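PDB 3OTT: Two-component system sensor histidine kinase from Bacteroides thetaiotaomicron, which probably senses saccharides outside the cell with the extracellular part described here and relays the signal by histidine phosphorylation to control transcription. Local coordinates for residues T114-A119 and T134-R139; Y124-Q127 and K132-S135; Q52-Y57 and L85-R90; L213-P218 and K224-F229; S25-D30 and N291-T296. All blocks are in the same frame, centred on the assembly; numbering follows the deposited sequence.

Interaction 1 (T114-A119 and T134-R139); sequences TLWLGA and TSFDTR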
# COMPACT_ATOMS: atom_id res chain seq x y z
N THR B 114 7.30 5.58 19.93
CA THR B 114 8.13 6.36 20.78
C THR B 114 8.11 7.82 20.31
O THR B 114 8.36 8.08 19.13
CB THR B 114 9.56 5.85 20.72
OG1 THR B 114 9.59 4.53 21.26
CG2 THR B 114 10.41 6.68 21.58
N LEU B 115 7.87 8.76 21.24
CA LEU B 115 7.90 10.19 20.95
C LEU B 115 9.21 10.81 21.46
O LEU B 115 9.51 10.76 22.66
CB LEU B 115 6.71 10.89 21.62
CG LEU B 115 6.48 12.39 21.36
CD1 LEU B 115 6.18 12.71 19.89
CD2 LEU B 115 5.42 12.97 22.23
N TRP B 116 9.99 11.39 20.53
CA TRP B 116 11.19 12.13 20.81
C TRP B 116 10.81 13.59 21.18
O TRP B 116 10.02 14.23 20.48
CB TRP B 116 12.11 12.15 19.57
CG TRP B 116 12.84 10.84 19.29
CD1 TRP B 116 12.33 9.74 18.63
CD2 TRP B 116 14.18 10.48 19.69
NE1 TRP B 116 13.27 8.74 18.59
CE2 TRP B 116 14.42 9.16 19.20
CE3 TRP B 116 15.21 11.15 20.35
CZ2 TRP B 116 15.65 8.49 19.39
CZ3 TRP B 116 16.45 10.47 20.56
CH2 TRP B 116 16.64 9.15 20.07
N LEU B 117 11.44 14.12 22.23
CA LEU B 117 11.17 15.45 22.76
C LEU B 117 12.49 16.16 22.81
O LEU B 117 13.46 15.65 23.42
CB LEU B 117 10.64 15.38 24.23
CG LEU B 117 9.43 14.47 24.50
CD1 LEU B 117 9.02 14.32 26.00
CD2 LEU B 117 8.21 14.96 23.61
N GLY B 118 12.55 17.33 22.19
CA GLY B 118 13.68 18.22 22.33
C GLY B 118 13.31 19.47 23.14
O GLY B 118 12.30 20.15 22.85
N ALA B 119 14.15 19.82 24.10
CA ALA B 119 13.88 20.91 25.02
C ALA B 119 15.08 21.85 25.17
O ALA B 119 16.17 21.58 24.66
CB ALA B 119 13.46 20.33 26.41
N THR B 134 13.09 8.74 28.99
CA THR B 134 14.50 8.39 28.95
C THR B 134 15.19 9.63 28.48
O THR B 134 14.73 10.27 27.55
CB THR B 134 14.80 7.31 27.89
OG1 THR B 134 14.23 6.05 28.27
CG2 THR B 134 16.30 7.14 27.72
N SER B 135 16.33 9.92 29.08
CA SER B 135 17.04 11.14 28.86
C SER B 135 18.28 10.86 28.07
O SER B 135 18.88 9.82 28.23
CB SER B 135 17.43 11.71 30.21
OG SER B 135 18.28 12.81 30.07
N PHE B 136 18.67 11.81 27.22
CA PHE B 136 19.88 11.73 26.44
C PHE B 136 20.68 12.96 26.66
O PHE B 136 20.14 14.08 26.61
CB PHE B 136 19.56 11.62 24.95
CG PHE B 136 18.89 10.34 24.59
CD1 PHE B 136 17.50 10.24 24.64
CD2 PHE B 136 19.66 9.22 24.30
CE1 PHE B 136 16.88 9.05 24.39
CE2 PHE B 136 19.03 8.03 24.02
CZ PHE B 136 17.66 7.94 24.05
N ASP B 137 21.97 12.80 26.87
CA ASP B 137 22.74 14.02 27.07
C ASP B 137 24.13 14.11 26.43
O ASP B 137 24.57 13.25 25.65
CB ASP B 137 22.74 14.41 28.57
CG ASP B 137 23.82 13.69 29.37
OD1 ASP B 137 24.03 12.46 29.22
OD2 ASP B 137 24.48 14.40 30.16
N THR B 138 24.78 15.20 26.78
CA THR B 138 26.13 15.55 26.34
C THR B 138 27.22 14.54 26.77
O THR B 138 27.96 14.01 25.96
CB THR B 138 26.38 17.03 26.79
OG1 THR B 138 26.93 17.77 25.71
CG2 THR B 138 27.22 17.16 28.02
N ARG B 139 27.27 14.24 28.06
CA ARG B 139 28.23 13.33 28.67
C ARG B 139 27.99 11.84 28.38
O ARG B 139 28.90 11.15 27.91
CB ARG B 139 28.26 13.59 30.16
CG ARG B 139 29.08 14.81 30.45
CD ARG B 139 28.75 15.55 31.75
NE ARG B 139 29.20 16.96 31.65
CZ ARG B 139 30.47 17.36 31.76
NH1 ARG B 139 31.44 16.48 32.01
NH2 ARG B 139 30.77 18.65 31.63

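Interaction 2 (Y124-Q127 and K132-S135); sequences YTYQ and KLTS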
# COMPACT_ATOMS: atom_id res chain seq x y z
N TYR B 124 14.91 13.86 24.94
CA TYR B 124 14.24 12.79 25.67
C TYR B 124 13.51 11.87 24.72
O TYR B 124 13.17 12.24 23.59
CB TYR B 124 13.22 13.36 26.71
CG TYR B 124 13.85 14.37 27.64
CD1 TYR B 124 14.02 15.70 27.25
CD2 TYR B 124 14.32 13.98 28.91
CE1 TYR B 124 14.62 16.63 28.11
CE2 TYR B 124 14.88 14.88 29.76
CZ TYR B 124 15.05 16.20 29.35
OH TYR B 124 15.61 17.09 30.20
N THR B 125 13.25 10.69 25.21
CA THR B 125 12.37 9.78 24.57
C THR B 125 11.18 9.50 25.49
O THR B 125 11.30 9.51 26.73
CB THR B 125 13.22 8.56 24.17
OG1 THR B 125 13.45 8.60 22.75
CG2 THR B 125 12.70 7.32 24.57
N TYR B 126 10.01 9.31 24.88
CA TYR B 126 8.81 8.96 25.62
C TYR B 126 8.07 7.84 24.93
O TYR B 126 7.56 8.00 23.84
CB TYR B 126 7.89 10.18 25.76
CG TYR B 126 6.70 9.95 26.68
CD1 TYR B 126 6.87 9.44 27.98
CD2 TYR B 126 5.39 10.23 26.25
CE1 TYR B 126 5.79 9.26 28.86
CE2 TYR B 126 4.30 10.04 27.11
CZ TYR B 126 4.49 9.56 28.41
OH TYR B 126 3.40 9.36 29.25
N GLN B 127 7.99 6.71 25.62
CA GLN B 127 7.51 5.50 25.06
C GLN B 127 6.02 5.46 25.40
O GLN B 127 5.65 5.54 26.52
CB GLN B 127 8.33 4.28 25.59
CG GLN B 127 8.40 3.05 24.62
CD GLN B 127 7.00 2.38 24.34
OE1 GLN B 127 6.20 2.15 25.24
NE2 GLN B 127 6.75 2.03 23.08
N LYS B 132 7.50 5.33 29.66
CA LYS B 132 8.90 5.56 30.12
C LYS B 132 9.56 6.78 29.46
O LYS B 132 9.53 6.93 28.25
CB LYS B 132 9.79 4.33 29.93
CG LYS B 132 11.29 4.60 30.41
CD LYS B 132 12.22 3.37 30.53
CE LYS B 132 11.91 2.47 31.77
NZ LYS B 132 11.89 3.12 33.16
N LEU B 133 10.16 7.64 30.27
CA LEU B 133 10.86 8.83 29.83
C LEU B 133 12.32 8.57 30.05
O LEU B 133 12.73 8.21 31.15
CB LEU B 133 10.42 10.04 30.67
CG LEU B 133 10.96 11.40 30.21
CD1 LEU B 133 10.28 11.79 28.91
CD2 LEU B 133 10.65 12.45 31.30
N THR B 134 13.09 8.74 28.99
CA THR B 134 14.50 8.39 28.95
C THR B 134 15.19 9.63 28.48
O THR B 134 14.73 10.27 27.55
CB THR B 134 14.80 7.31 27.89
OG1 THR B 134 14.23 6.05 28.27
CG2 THR B 134 16.30 7.14 27.72
N SER B 135 16.33 9.92 29.08
CA SER B 135 17.04 11.14 28.86
C SER B 135 18.28 10.86 28.07
O SER B 135 18.88 9.82 28.23
CB SER B 135 17.43 11.71 30.21
OG SER B 135 18.28 12.81 30.07

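Interaction 3 (Q52-Y57 and L85-R90); sequences QQHFTY and LVYNYR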
# COMPACT_ATOMS: atom_id res chain seq x y z
N GLN B 52 -11.35 29.60 16.30
CA GLN B 52 -11.97 29.30 17.57
C GLN B 52 -10.90 28.92 18.62
O GLN B 52 -10.02 28.08 18.38
CB GLN B 52 -13.01 28.16 17.38
CG GLN B 52 -13.81 27.81 18.62
CD GLN B 52 -14.81 26.66 18.36
OE1 GLN B 52 -14.88 25.69 19.11
NE2 GLN B 52 -15.57 26.78 17.31
N GLN B 53 -11.00 29.52 19.81
CA GLN B 53 -9.98 29.32 20.81
C GLN B 53 -10.26 28.09 21.63
O GLN B 53 -11.41 27.74 21.82
CB GLN B 53 -9.78 30.55 21.71
CG GLN B 53 -10.87 30.81 22.75
CD GLN B 53 -10.58 32.12 23.45
OE1 GLN B 53 -10.65 33.17 22.82
NE2 GLN B 53 -10.16 32.08 24.72
N HIS B 54 -9.21 27.43 22.11
CA HIS B 54 -9.46 26.26 22.99
C HIS B 54 -8.75 26.36 24.33
O HIS B 54 -8.18 25.42 24.80
CB HIS B 54 -9.11 24.99 22.25
CG HIS B 54 -9.96 24.79 21.04
ND1 HIS B 54 -11.15 24.09 21.07
CD2 HIS B 54 -9.84 25.26 19.78
CE1 HIS B 54 -11.70 24.11 19.87
NE2 HIS B 54 -10.93 24.82 19.07
N PHE B 55 -8.79 27.54 24.92
CA PHE B 55 -8.12 27.82 26.18
C PHE B 55 -8.93 28.90 26.88
O PHE B 55 -9.72 29.60 26.24
CB PHE B 55 -6.67 28.27 25.94
CG PHE B 55 -6.52 29.48 25.08
CD1 PHE B 55 -6.65 30.76 25.61
CD2 PHE B 55 -6.25 29.35 23.75
CE1 PHE B 55 -6.47 31.90 24.80
CE2 PHE B 55 -6.10 30.46 22.91
CZ PHE B 55 -6.22 31.74 23.44
N THR B 56 -8.72 29.05 28.19
CA THR B 56 -9.38 30.10 28.96
C THR B 56 -8.31 31.01 29.56
O THR B 56 -7.28 30.53 30.07
CB THR B 56 -10.30 29.45 30.06
OG1 THR B 56 -11.26 28.59 29.41
CG2 THR B 56 -11.04 30.48 30.97
N TYR B 57 -8.56 32.32 29.47
CA TYR B 57 -7.68 33.33 30.01
C TYR B 57 -7.28 33.04 31.46
O TYR B 57 -8.14 32.72 32.28
CB TYR B 57 -8.30 34.72 29.84
CG TYR B 57 -7.37 35.85 30.26
CD1 TYR B 57 -7.46 36.42 31.55
CD2 TYR B 57 -6.41 36.36 29.36
CE1 TYR B 57 -6.62 37.45 31.93
CE2 TYR B 57 -5.55 37.40 29.73
CZ TYR B 57 -5.66 37.94 31.02
OH TYR B 57 -4.81 38.97 31.42
N LEU B 85 1.49 20.01 27.05
CA LEU B 85 0.10 20.18 27.29
C LEU B 85 -0.61 19.18 26.38
O LEU B 85 -0.35 19.13 25.17
CB LEU B 85 -0.22 21.61 26.92
CG LEU B 85 -1.58 22.14 27.29
CD1 LEU B 85 -1.84 22.08 28.84
CD2 LEU B 85 -1.65 23.58 26.68
N VAL B 86 -1.44 18.32 26.96
CA VAL B 86 -2.13 17.31 26.21
C VAL B 86 -3.64 17.61 26.02
O VAL B 86 -4.42 17.68 26.99
CB VAL B 86 -1.91 15.94 26.84
CG1 VAL B 86 -2.74 14.89 26.13
CG2 VAL B 86 -0.42 15.58 26.78
N TYR B 87 -4.08 17.73 24.77
CA TYR B 87 -5.45 18.10 24.53
C TYR B 87 -6.18 16.97 23.81
O TYR B 87 -5.76 16.52 22.73
CB TYR B 87 -5.51 19.44 23.74
CG TYR B 87 -6.91 19.89 23.36
CD1 TYR B 87 -7.82 20.39 24.34
CD2 TYR B 87 -7.34 19.84 22.06
CE1 TYR B 87 -9.12 20.79 24.00
CE2 TYR B 87 -8.64 20.27 21.68
CZ TYR B 87 -9.50 20.73 22.66
OH TYR B 87 -10.74 21.14 22.28
N ASN B 88 -7.23 16.47 24.42
CA ASN B 88 -8.07 15.46 23.74
C ASN B 88 -9.06 16.18 22.83
O ASN B 88 -10.01 16.73 23.29
CB ASN B 88 -8.77 14.52 24.75
CG ASN B 88 -9.58 13.42 24.08
OD1 ASN B 88 -9.99 13.55 22.93
ND2 ASN B 88 -9.84 12.31 24.81
N TYR B 89 -8.83 16.17 21.53
CA TYR B 89 -9.65 16.97 20.66
C TYR B 89 -11.02 16.32 20.36
O TYR B 89 -11.96 17.01 19.91
CB TYR B 89 -8.87 17.31 19.39
CG TYR B 89 -8.70 16.17 18.38
CD1 TYR B 89 -9.72 15.81 17.50
CD2 TYR B 89 -7.50 15.45 18.32
CE1 TYR B 89 -9.53 14.79 16.54
CE2 TYR B 89 -7.30 14.41 17.38
CZ TYR B 89 -8.31 14.07 16.53
OH TYR B 89 -8.08 13.07 15.64
N ARG B 90 -11.16 15.03 20.63
CA ARG B 90 -12.46 14.39 20.42
C ARG B 90 -13.34 14.67 21.63
O ARG B 90 -14.51 14.98 21.49
CB ARG B 90 -12.38 12.86 20.22
CG ARG B 90 -11.78 12.50 18.90
CD ARG B 90 -11.65 10.98 18.75
NE ARG B 90 -10.83 10.76 17.54
CZ ARG B 90 -11.33 10.66 16.31
NH1 ARG B 90 -12.67 10.70 16.13
NH2 ARG B 90 -10.51 10.46 15.29

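Interaction 4 (L213-P218 and K224-F229); sequences LFQYFP and KQTEAF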
# COMPACT_ATOMS: atom_id res chain seq x y z
N LEU B 213 21.56 27.60 4.41
CA LEU B 213 20.70 26.49 4.15
C LEU B 213 21.62 25.34 3.54
O LEU B 213 22.32 25.58 2.53
CB LEU B 213 19.68 26.89 3.10
CG LEU B 213 18.63 25.85 2.72
CD1 LEU B 213 17.89 25.30 3.98
CD2 LEU B 213 17.64 26.40 1.68
N PHE B 214 21.65 24.17 4.19
CA PHE B 214 22.45 23.02 3.74
C PHE B 214 21.57 21.94 3.21
O PHE B 214 20.44 21.76 3.68
CB PHE B 214 23.25 22.45 4.87
CG PHE B 214 24.28 23.40 5.42
CD1 PHE B 214 24.00 24.21 6.50
CD2 PHE B 214 25.59 23.45 4.86
CE1 PHE B 214 25.03 25.10 7.04
CE2 PHE B 214 26.59 24.31 5.37
CZ PHE B 214 26.29 25.16 6.48
N GLN B 215 22.10 21.17 2.27
CA GLN B 215 21.56 19.86 2.00
C GLN B 215 22.59 18.82 2.40
O GLN B 215 23.72 18.88 1.95
CB GLN B 215 21.35 19.70 0.53
CG GLN B 215 20.13 20.35 0.04
CD GLN B 215 20.06 20.30 -1.47
OE1 GLN B 215 20.70 21.11 -2.18
NE2 GLN B 215 19.25 19.37 -1.99
N TYR B 216 22.18 17.82 3.18
CA TYR B 216 23.06 16.68 3.51
C TYR B 216 22.52 15.45 2.80
O TYR B 216 21.32 15.24 2.76
CB TYR B 216 23.07 16.50 5.01
CG TYR B 216 23.61 15.18 5.51
CD1 TYR B 216 24.98 14.91 5.45
CD2 TYR B 216 22.78 14.20 6.02
CE1 TYR B 216 25.53 13.75 5.89
CE2 TYR B 216 23.34 12.96 6.44
CZ TYR B 216 24.76 12.78 6.38
OH TYR B 216 25.44 11.65 6.81
N PHE B 217 23.40 14.62 2.25
CA PHE B 217 22.96 13.46 1.45
C PHE B 217 23.50 12.24 2.13
O PHE B 217 24.71 11.91 1.97
CB PHE B 217 23.53 13.52 0.01
CG PHE B 217 23.11 14.74 -0.73
CD1 PHE B 217 21.96 14.71 -1.49
CD2 PHE B 217 23.87 15.94 -0.66
CE1 PHE B 217 21.53 15.85 -2.23
CE2 PHE B 217 23.45 17.07 -1.36
CZ PHE B 217 22.27 17.04 -2.16
N PRO B 218 22.63 11.54 2.87
CA PRO B 218 23.08 10.40 3.68
C PRO B 218 23.65 9.26 2.83
O PRO B 218 24.51 8.52 3.31
CB PRO B 218 21.82 9.95 4.47
CG PRO B 218 20.71 10.98 4.14
CD PRO B 218 21.20 11.89 3.04
N LYS B 224 26.19 20.16 1.11
CA LYS B 224 26.19 21.23 0.13
C LYS B 224 25.69 22.50 0.83
O LYS B 224 24.72 22.47 1.57
CB LYS B 224 25.27 20.84 -0.99
CG LYS B 224 25.43 21.65 -2.23
CD LYS B 224 24.41 21.24 -3.31
CE LYS B 224 23.98 22.50 -4.08
NZ LYS B 224 22.79 22.30 -4.95
N GLN B 225 26.41 23.59 0.62
CA GLN B 225 26.01 24.92 1.06
C GLN B 225 25.14 25.47 -0.04
O GLN B 225 25.64 26.14 -0.96
CB GLN B 225 27.23 25.80 1.22
CG GLN B 225 27.40 26.44 2.53
CD GLN B 225 28.61 27.36 2.49
OE1 GLN B 225 28.61 28.39 1.77
NE2 GLN B 225 29.68 26.97 3.21
N THR B 226 23.85 25.17 0.04
CA THR B 226 22.91 25.57 -0.99
C THR B 226 22.59 27.08 -1.05
O THR B 226 22.40 27.61 -2.13
CB THR B 226 21.58 24.81 -0.84
OG1 THR B 226 21.86 23.41 -0.67
CG2 THR B 226 20.67 25.07 -2.05
N GLU B 227 22.50 27.75 0.10
CA GLU B 227 22.27 29.19 0.12
C GLU B 227 23.05 29.79 1.30
O GLU B 227 23.28 29.12 2.30
CB GLU B 227 20.79 29.53 0.28
CG GLU B 227 19.84 28.88 -0.70
CD GLU B 227 20.06 29.36 -2.15
OE1 GLU B 227 20.62 30.47 -2.37
OE2 GLU B 227 19.69 28.61 -3.08
N ALA B 228 23.48 31.04 1.16
CA ALA B 228 24.19 31.77 2.20
C ALA B 228 23.48 33.12 2.28
O ALA B 228 23.40 33.85 1.30
CB ALA B 228 25.71 31.91 1.84
N PHE B 229 22.86 33.39 3.42
CA PHE B 229 22.00 34.54 3.58
C PHE B 229 22.47 35.18 4.87
O PHE B 229 21.87 34.93 5.92
CB PHE B 229 20.57 34.08 3.86
CG PHE B 229 19.86 33.42 2.70
CD1 PHE B 229 20.13 33.75 1.37
CD2 PHE B 229 18.82 32.54 2.95
CE1 PHE B 229 19.42 33.16 0.30
CE2 PHE B 229 18.09 31.95 1.88
CZ PHE B 229 18.41 32.27 0.55

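Interaction 5 (S25-D30 and N291-T296); sequences SCFLQD and NIWLGT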
# COMPACT_ATOMS: atom_id res chain seq x y z
N SER B 25 2.99 29.38 15.89
CA SER B 25 4.26 28.69 15.87
C SER B 25 4.21 27.30 15.22
O SER B 25 5.26 26.71 15.05
CB SER B 25 4.73 28.54 17.30
OG SER B 25 3.72 27.76 17.95
N CYS B 26 3.00 26.75 15.00
CA CYS B 26 2.81 25.45 14.39
C CYS B 26 1.36 25.20 13.98
O CYS B 26 0.45 25.89 14.44
CB CYS B 26 3.22 24.33 15.33
SG CYS B 26 2.42 24.41 16.91
N PHE B 27 1.19 24.17 13.15
CA PHE B 27 -0.12 23.77 12.60
C PHE B 27 -0.15 22.27 12.68
O PHE B 27 0.89 21.63 12.49
CB PHE B 27 -0.31 24.11 11.12
CG PHE B 27 -0.21 25.56 10.80
CD1 PHE B 27 1.03 26.13 10.51
CD2 PHE B 27 -1.34 26.36 10.79
CE1 PHE B 27 1.13 27.47 10.19
CE2 PHE B 27 -1.22 27.70 10.51
CZ PHE B 27 -0.03 28.27 10.20
N LEU B 28 -1.34 21.72 12.93
CA LEU B 28 -1.59 20.28 12.83
C LEU B 28 -2.87 20.12 12.09
O LEU B 28 -3.69 21.01 12.09
CB LEU B 28 -1.75 19.68 14.23
CG LEU B 28 -0.48 19.82 15.06
CD1 LEU B 28 -0.75 19.54 16.54
CD2 LEU B 28 0.60 18.87 14.47
N GLN B 29 -3.05 18.99 11.45
CA GLN B 29 -4.29 18.70 10.77
C GLN B 29 -4.72 17.30 11.21
O GLN B 29 -3.96 16.34 10.99
CB GLN B 29 -4.07 18.70 9.28
CG GLN B 29 -5.38 18.63 8.54
CD GLN B 29 -5.22 18.77 7.02
OE1 GLN B 29 -4.20 18.38 6.45
NE2 GLN B 29 -6.26 19.30 6.37
N ASP B 30 -5.88 17.18 11.85
CA ASP B 30 -6.36 15.87 12.32
C ASP B 30 -6.81 15.00 11.14
O ASP B 30 -6.86 15.48 10.00
CB ASP B 30 -7.44 15.97 13.42
CG ASP B 30 -8.69 16.84 13.00
OD1 ASP B 30 -9.33 16.57 11.97
OD2 ASP B 30 -9.10 17.74 13.78
N ASN B 291 -2.31 22.87 0.31
CA ASN B 291 -2.30 24.31 0.65
C ASN B 291 -1.10 24.51 1.58
O ASN B 291 -0.81 23.63 2.39
CB ASN B 291 -3.58 24.73 1.37
CG ASN B 291 -4.83 24.42 0.58
OD1 ASN B 291 -4.91 24.74 -0.60
ND2 ASN B 291 -5.78 23.75 1.20
N ILE B 292 -0.44 25.66 1.48
CA ILE B 292 0.69 26.04 2.35
C ILE B 292 0.20 27.04 3.40
O ILE B 292 -0.26 28.12 3.05
CB ILE B 292 1.69 26.79 1.51
CG1 ILE B 292 2.19 25.90 0.35
CG2 ILE B 292 2.82 27.35 2.33
CD1 ILE B 292 2.66 24.48 0.76
N TRP B 293 0.40 26.71 4.66
CA TRP B 293 0.03 27.52 5.79
C TRP B 293 1.33 28.13 6.30
O TRP B 293 2.26 27.40 6.60
CB TRP B 293 -0.63 26.61 6.90
CG TRP B 293 -1.91 25.97 6.41
CD1 TRP B 293 -2.04 24.88 5.60
CD2 TRP B 293 -3.24 26.49 6.61
NE1 TRP B 293 -3.36 24.66 5.30
CE2 TRP B 293 -4.12 25.64 5.91
CE3 TRP B 293 -3.76 27.57 7.33
CZ2 TRP B 293 -5.51 25.81 5.95
CZ3 TRP B 293 -5.14 27.78 7.34
CH2 TRP B 293 -6.00 26.90 6.67
N LEU B 294 1.37 29.45 6.44
CA LEU B 294 2.55 30.16 7.01
C LEU B 294 2.15 30.84 8.29
O LEU B 294 1.24 31.70 8.30
CB LEU B 294 3.12 31.23 6.05
CG LEU B 294 3.21 30.76 4.60
CD1 LEU B 294 3.24 31.97 3.63
CD2 LEU B 294 4.51 29.93 4.47
N GLY B 295 2.84 30.47 9.36
CA GLY B 295 2.62 31.04 10.68
C GLY B 295 3.75 32.01 11.00
O GLY B 295 4.98 31.62 11.00
N THR B 296 3.33 33.23 11.33
CA THR B 296 4.20 34.32 11.37
C THR B 296 4.06 35.03 12.71
O THR B 296 3.29 34.62 13.59
CB THR B 296 3.92 35.30 10.25
OG1 THR B 296 2.78 36.07 10.62
CG2 THR B 296 3.61 34.60 8.91

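Interaction 1 (T114-A119 and T134-R139)
W116 and F136 carry this contact alone, and they meet through their rings. F136 CE1 lies 4.1 Å from W116 CZ3, a carbon of the six-membered ring. W116 CZ3 sits above one face of the F136 ring but toward its rim. The planes are near parallel, 24° apart, yet slid so far that the rings barely overlap. Their centroids are 5.3 Å apart. F136 has CG opposite its own carbonyl carbon, chi1 -67°, which puts a ring face toward W116 CZ3. The side chains cross at about a right angle, and contact is limited to the W116 CZ3 corner and F136 CE1.

The apolar packing continues beyond the pair. T125 on strand 122-127 touches both rings, and Y170 of the next sheet meets W116 edge-to-face.

The polar bonds are made with residues outside the ring pair. W116 NE1 is hydrogen-bonded to Q111 OE1. Just past F136 the chain enters a short helix, with D137 at the N-cap. R139 N makes a weak capping bond to D137 OD2 at 3.5 Å, and R140 N bonds to D137 OD1.

Strands 114-119 and 133-136 are the second and fourth of one four-stranded antiparallel sheet, with strand 122-127 between them. Such a sheet is a propeller blade, and here its aromatic face packs on the following blade of the beta-propeller.

Interaction 2 (Y124-Q127 and K132-S135)
Strands 122-127 and 133-136 form the outer beta hairpin of a propeller blade, and Y124 to Q127 pair with K132 to S135 near its turn. T125 and T134 are an antiparallel hydrogen-bonded pair. T125 N bonds to T134 O at 2.8 Å. T134 N returns a bond to T125 O at 3.0 Å. Toward the turn, Q127 N bonds to K132 O at 3.1 Å.

Y124, Y126, L133 and S135 share one face of the sheet. L133 has CG opposite its backbone N, chi1 -173°, which carries CD1 across to the neighbouring strand. L133 CD1 lies 4.0 Å from Y124 CB and 4.2 Å from Y126 CD1. The Y124 ring runs past S135, with Y124 CD2 3.9 Å from S135 CA. P102 also touches Y124 and L133. With an alanine in place of Y124, CB stays beside L133, but a gap would probably open next to S135, where the ring had lain. On the other face T125 and T134 lie side by side, T125 CG2 at 3.9 Å from T134 CB.

Y126 and Q127 take their polar partners outside the hairpin pair. Y126 OH bonds to T99 OG1, and Q127 OE1 to S130 N in the turn. Q127 NE2 reaches Y327 OH of the second subunit. Across the hairpin itself, then, all hydrogen bonding is done by the backbone, and the side chains add mainly van der Waals contact.

Interaction 3 (Q52-Y57 and L85-R90)
H54 and Y87 meet between the first two consecutive blades of the beta-propeller, the sheets spanning residues 24-53 and 67-94. They are the only touching pair. H54 ND1 lies 3.2 Å from Y87 OH, the nearest approach. The rings stand obliquely, with planes 56° apart and centroids 5.7 Å apart. Y87 has CG opposite its backbone N, chi1 177°, which sends the phenol out from strand 84-88 toward the neighbouring blade. Both residues are buried.

A second shell holds each polar end. H54 NE2 is hydrogen-bonded to S45 OG, on strand 42-46 of its own blade. Y87 OH is hydrogen-bonded to D92 OD1. L43 packs on the Y87 ring, and H54 O bonds to Y94 OH of the second blade. With a leucine in place of H54, S45 OG would probably lose its imidazole partner and Y87 OH its polar neighbour across the blade boundary.

Local bonds flank both residues. Beside H54, Q53 NE2 donates to F55 O at 2.9 Å, a nearly straight bond lying in the Q53 amide plane. After Y87, N88 forms an Asx turn, in which N88 OD1 accepts from R90 N at 3.0 Å.

Interaction 4 (L213-P218 and K224-F229)
Q215 runs from CB to OE1 alongside the T226 hydroxyl. Q215 CB is 3.9 Å from T226 OG1, and Q215 CG comes closer, to 3.6 Å from the same T226 OG1. CG stands opposite the carbonyl carbon, chi1 -79°, and the chain runs on extended. Q215 CD is 3.7 Å from T226 OG1. At the tip Q215 OE1 accepts from T226 OG1 at 3.0 Å, in the carbonyl plane and on a lone pair, while NE2 is hydrogen-bonded outside the two segments. The K224 chain lies alongside, pointing the same way. K224 NZ stays 3.7 Å from Q215 OE1 and makes its salt bridge with D259 instead. Q215 is buried, and the threonine hydroxyl gives its amide oxygen a donor.

This face belongs to the outer hairpin of a propeller blade, strands 212-217 and 222-229. Q215 and K224 exchange two backbone bonds. L213 N bonds to E227 O, and E227 N to L213 O. T226 N also reaches L213 O, but weakly, with an N-H...O angle of 123°. T226 and E227 thus both face L213, a classic beta bulge. The extra residue shifts the register by one, and it is this residue whose hydroxyl meets Q215.

On the same face L213 CB lies 4.0 Å from E227 CB. On the other face F214 CE2 touches Q225 CG at 3.6 Å, with the ring and the Q225 amide at right angles. P183 packs against F214, and P183 O accepts from Q225 NE2. Separately, K224 CB lies at the edge of the F217 ring.

Interaction 5 (S25-D30 and N291-T296)
F27 points toward strand 292-296, and W293 CB sits over the centre of its ring. This CH-pi contact is the tight part. W293 CB lies 3.6 Å from the F27 ring centroid and only 7° off the ring normal. At the ring edge, F27 CE1 is 3.6 Å from G295 N, in the plane of the ring. A CB on G295 would fall 3.2 Å from F27 CE1, so the absence of a side chain at G295 lets the ring edge come in this close.

The rest is looser. The indole itself turns away and meets the F27 ring obliquely. No backbone bond crosses, since F27 CA and W293 CA are 7.8 Å apart. At the partly exposed end Q29 bonds through OE1 to Q288 N. W293 NE1 bonds to D287 OD2.

The two strands are in different propeller blades, 24-53 and 281-303, the latter completed by the N-terminal strand 13-15. They are the first and last of the seven, so the contact helps join the ends of the ring. Its chemistry is apolar: the F27 ring, with the W293 methylene over its face, the indole oblique beside it and the G295 backbone at its edge.

How the interactions relate
All five contacts lie in the N-terminal seven-bladed propeller. Interactions 1 and 2 share strand 133-136 of one blade and touch directly: L115 O is 2.7 Å from Y126 N, and F136 CE1 is 3.7 Å from T125 CB. Interaction 3 joins the first two blades, and interaction 5 joins the first to the last. These two meet where Y89 OH lies 3.7 Å from D30 CB, with centres about 17 Å apart. Interaction 4 is a separate hairpin, its centre about 24 Å from that of interaction 5. The W293 side chain is about 10 Å from bound hexatantalum dodecabromide, whose pocket includes Q288 and E289.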